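PDB 6XEP: thiamine-monophosphate kinase from Stenotrophomonas maltophilia, which probably catalyses the ATP-dependent phosphorylation of thiamine monophosphate to thiamine diphosphate, the active form of vitamin B1. Local coordinates for residues Ile162-Thr167 with Thr302-Ile307. Sequence-based numbering, arbitrary orientation.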
ATOM      1  N   ILE A 162      15.907  -7.286  29.349  1.00 12.94           N
ATOM      2  CA  ILE A 162      15.029  -7.556  28.217  1.00 11.74           C
ATOM      3  C   ILE A 162      13.622  -7.761  28.763  1.00 12.16           C
ATOM      4  O   ILE A 162      13.439  -8.480  29.758  1.00 15.43           O
ATOM      5  CB  ILE A 162      15.498  -8.794  27.433  1.00 13.28           C
ATOM      6  CG1 ILE A 162      16.951  -8.619  26.961  1.00 15.81           C
ATOM      7  CG2 ILE A 162      14.608  -9.043  26.205  1.00 12.66           C
ATOM      8  CD1 ILE A 162      17.474  -9.855  26.227  1.00 11.51           C
ATOM      9  N   TRP A 163      12.633  -7.148  28.105  1.00 11.42           N
ATOM     10  CA  TRP A 163      11.228  -7.197  28.508  1.00 14.50           C
ATOM     11  C   TRP A 163      10.369  -7.609  27.329  1.00 15.86           C
ATOM     12  O   TRP A 163      10.727  -7.374  26.179  1.00 14.30           O
ATOM     13  CB  TRP A 163      10.709  -5.832  28.989  1.00 14.04           C
ATOM     14  CG  TRP A 163      11.369  -5.298  30.236  1.00 16.17           C
ATOM     15  CD1 TRP A 163      12.573  -4.653  30.321  1.00 17.98           C
ATOM     16  CD2 TRP A 163      10.851  -5.358  31.569  1.00 16.06           C
ATOM     17  NE1 TRP A 163      12.835  -4.316  31.621  1.00 14.57           N
ATOM     18  CE2 TRP A 163      11.789  -4.726  32.409  1.00 18.05           C
ATOM     19  CE3 TRP A 163       9.678  -5.880  32.130  1.00 14.64           C
ATOM     20  CZ2 TRP A 163      11.599  -4.604  33.793  1.00 18.89           C
ATOM     21  CZ3 TRP A 163       9.485  -5.760  33.499  1.00 17.49           C
ATOM     22  CH2 TRP A 163      10.450  -5.129  34.322  1.00 15.41           C
ATOM     23  N   VAL A 164       9.196  -8.174  27.616  1.00 13.50           N
ATOM     24  CA  VAL A 164       8.228  -8.446  26.560  1.00 10.82           C
ATOM     25  C   VAL A 164       6.816  -8.210  27.092  1.00 12.96           C
ATOM     26  O   VAL A 164       6.525  -8.448  28.267  1.00 13.94           O
ATOM     27  CB  VAL A 164       8.389  -9.879  25.985  1.00 13.38           C
ATOM     28  CG1 VAL A 164       8.003 -10.943  27.006  1.00 17.38           C
ATOM     29  CG2 VAL A 164       7.593 -10.027  24.679  1.00 16.20           C
ATOM     30  N   SER A 165       5.944  -7.717  26.221  1.00 13.13           N
ATOM     31  CA  SER A 165       4.569  -7.421  26.607  1.00 14.19           C
ATOM     32  C   SER A 165       3.685  -8.652  26.437  1.00 14.24           C
ATOM     33  O   SER A 165       4.013  -9.580  25.700  1.00 14.39           O
ATOM     34  CB  SER A 165       4.010  -6.268  25.764  1.00 13.35           C
ATOM     35  OG  SER A 165       3.965  -6.610  24.363  1.00 14.10           O
ATOM     36  N   GLY A 166       2.551  -8.649  27.149  1.00 16.47           N
ATOM     37  CA  GLY A 166       1.523  -9.660  26.933  1.00 16.87           C
ATOM     38  C   GLY A 166       1.995 -11.072  27.229  1.00 14.17           C
ATOM     39  O   GLY A 166       2.613 -11.363  28.267  1.00 17.44           O
ATOM     40  N   THR A 167       1.654 -11.979  26.318  1.00 15.66           N
ATOM     41  CA  THR A 167       2.009 -13.388  26.420  1.00 16.20           C
ATOM     42  C   THR A 167       2.582 -13.821  25.083  1.00 12.67           C
ATOM     43  O   THR A 167       2.315 -13.207  24.052  1.00 14.63           O
ATOM     44  CB  THR A 167       0.800 -14.280  26.773  1.00 17.72           C
ATOM     45  OG1 THR A 167      -0.242 -14.077  25.804  1.00 19.62           O
ATOM     46  CG2 THR A 167       0.272 -13.943  28.175  1.00 17.25           C
ATOM     47  N   THR A 302       6.914  -8.331  31.233  1.00 15.63           N
ATOM     48  CA  THR A 302       7.636  -9.394  31.914  1.00 15.19           C
ATOM     49  C   THR A 302       9.119  -9.290  31.595  1.00 17.40           C
ATOM     50  O   THR A 302       9.501  -9.257  30.425  1.00 16.56           O
ATOM     51  CB  THR A 302       7.083 -10.759  31.508  1.00 18.26           C
ATOM     52  OG1 THR A 302       5.689 -10.789  31.835  1.00 18.78           O
ATOM     53  CG2 THR A 302       7.810 -11.902  32.257  1.00 15.91           C
ATOM     54  N   ARG A 303       9.948  -9.238  32.639  1.00 18.80           N
ATOM     55  CA  ARG A 303      11.397  -9.225  32.460  1.00 16.72           C
ATOM     56  C   ARG A 303      11.865 -10.648  32.160  1.00 15.47           C
ATOM     57  O   ARG A 303      11.686 -11.553  32.982  1.00 19.54           O
ATOM     58  CB  ARG A 303      12.076  -8.656  33.703  1.00 14.89           C
ATOM     59  CG  ARG A 303      13.585  -8.427  33.585  1.00 18.11           C
ATOM     60  CD  ARG A 303      14.140  -7.593  34.746  1.00 19.66           C
ATOM     61  NE  ARG A 303      13.779  -8.159  36.041  1.00 18.86           N
ATOM     62  CZ  ARG A 303      14.476  -9.116  36.649  1.00 21.44           C
ATOM     63  NH1 ARG A 303      15.570  -9.611  36.075  1.00 23.17           N
ATOM     64  NH2 ARG A 303      14.073  -9.582  37.830  1.00 26.29           N
ATOM     65  N   ILE A 304      12.455 -10.850  30.985  1.00 13.58           N
ATOM     66  CA  ILE A 304      12.751 -12.189  30.499  1.00 15.18           C
ATOM     67  C   ILE A 304      14.236 -12.445  30.279  1.00 17.53           C
ATOM     68  O   ILE A 304      14.609 -13.577  29.955  1.00 14.99           O
ATOM     69  CB  ILE A 304      11.967 -12.496  29.206  1.00 16.95           C
ATOM     70  CG1 ILE A 304      12.312 -11.490  28.094  1.00 16.70           C
ATOM     71  CG2 ILE A 304      10.470 -12.506  29.489  1.00 14.59           C
ATOM     72  CD1 ILE A 304      11.847 -11.931  26.712  1.00 19.57           C
ATOM     73  N   GLY A 305      15.102 -11.453  30.437  1.00 16.95           N
ATOM     74  CA  GLY A 305      16.495 -11.677  30.087  1.00 20.34           C
ATOM     75  C   GLY A 305      17.332 -10.433  30.240  1.00 18.43           C
ATOM     76  O   GLY A 305      16.931  -9.472  30.901  1.00 17.55           O
ATOM     77  N   ARG A 306      18.503 -10.462  29.601  1.00 17.01           N
ATOM     78  CA  ARG A 306      19.492  -9.410  29.777  1.00 15.35           C
ATOM     79  C   ARG A 306      20.339  -9.285  28.517  1.00 14.09           C
ATOM     80  O   ARG A 306      20.483 -10.240  27.743  1.00 16.25           O
ATOM     81  CB  ARG A 306      20.410  -9.689  30.974  1.00 14.67           C
ATOM     82  CG  ARG A 306      21.292 -10.891  30.746  1.00 22.06           C
ATOM     83  CD  ARG A 306      21.897 -11.446  32.024  1.00 23.55           C
ATOM     84  NE  ARG A 306      22.508 -12.753  31.765  1.00 30.73           N
ATOM     85  CZ  ARG A 306      23.749 -12.930  31.316  1.00 32.45           C
ATOM     86  NH1 ARG A 306      24.533 -11.886  31.090  1.00 24.86           N
ATOM     87  NH2 ARG A 306      24.214 -14.155  31.106  1.00 28.56           N
ATOM     88  N   ILE A 307      20.872  -8.078  28.312  1.00 14.07           N
ATOM     89  CA  ILE A 307      21.801  -7.772  27.227  1.00 15.62           C
ATOM     90  C   ILE A 307      23.205  -7.820  27.802  1.00 16.85           C
ATOM     91  O   ILE A 307      23.440  -7.294  28.897  1.00 15.48           O
ATOM     92  CB  ILE A 307      21.494  -6.387  26.621  1.00 12.92           C
ATOM     93  CG1 ILE A 307      20.101  -6.372  25.992  1.00 15.32           C
ATOM     94  CG2 ILE A 307      22.576  -5.993  25.589  1.00 16.87           C
ATOM     95  CD1 ILE A 307      19.978  -7.221  24.746  1.00 18.35           C
TER
HETATM   96  O   HOH W   1       4.512  -9.912  29.653  1.00 15.60           O
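V164 and T302 face each other as a hydrogen-bonded antiparallel pair: V164 N donates to T302 O (3.0 Å), and T302 N donates to V164 O (3.0 Å). V164 O accepts a second hydrogen bond, from a water that also donates to G166 O and accepts from T302 OG1 at 2.6 Å. The threonine suits this partly exposed place, its branched carbon fitting a strand while its hydroxyl donates to the water, which links it to G166 in the loop that follows the strand. Further along, I162 O serves two donors, I304 N at 2.8 Å and, weakly, G305 N at 3.5 Å, while I162 N gives a nearly straight bond (172°) to G305 O from above that carbonyl's plane. With I304 and G305 both opposite I162, this is a classic beta bulge, set between the neighbouring central strands 161-165 and 301-308 of the mixed sheet in the PurM-like C-terminal domain. G305 is apt there, since I162 CD1 lies close to where a side chain would begin. I304 CG1 lies between its backbone N and carbonyl carbon (chi1 59°), turned to meet I162 CG2 at 3.9 Å, and I304 CG2 packs on V164 CG1, a buried apolar patch. On the sheet face carrying W163 and R303, R303 CB sits over the indole's six-membered ring in a CH-pi contact, 3.8 Å from its centroid; F280 and H291 also meet this broad ring.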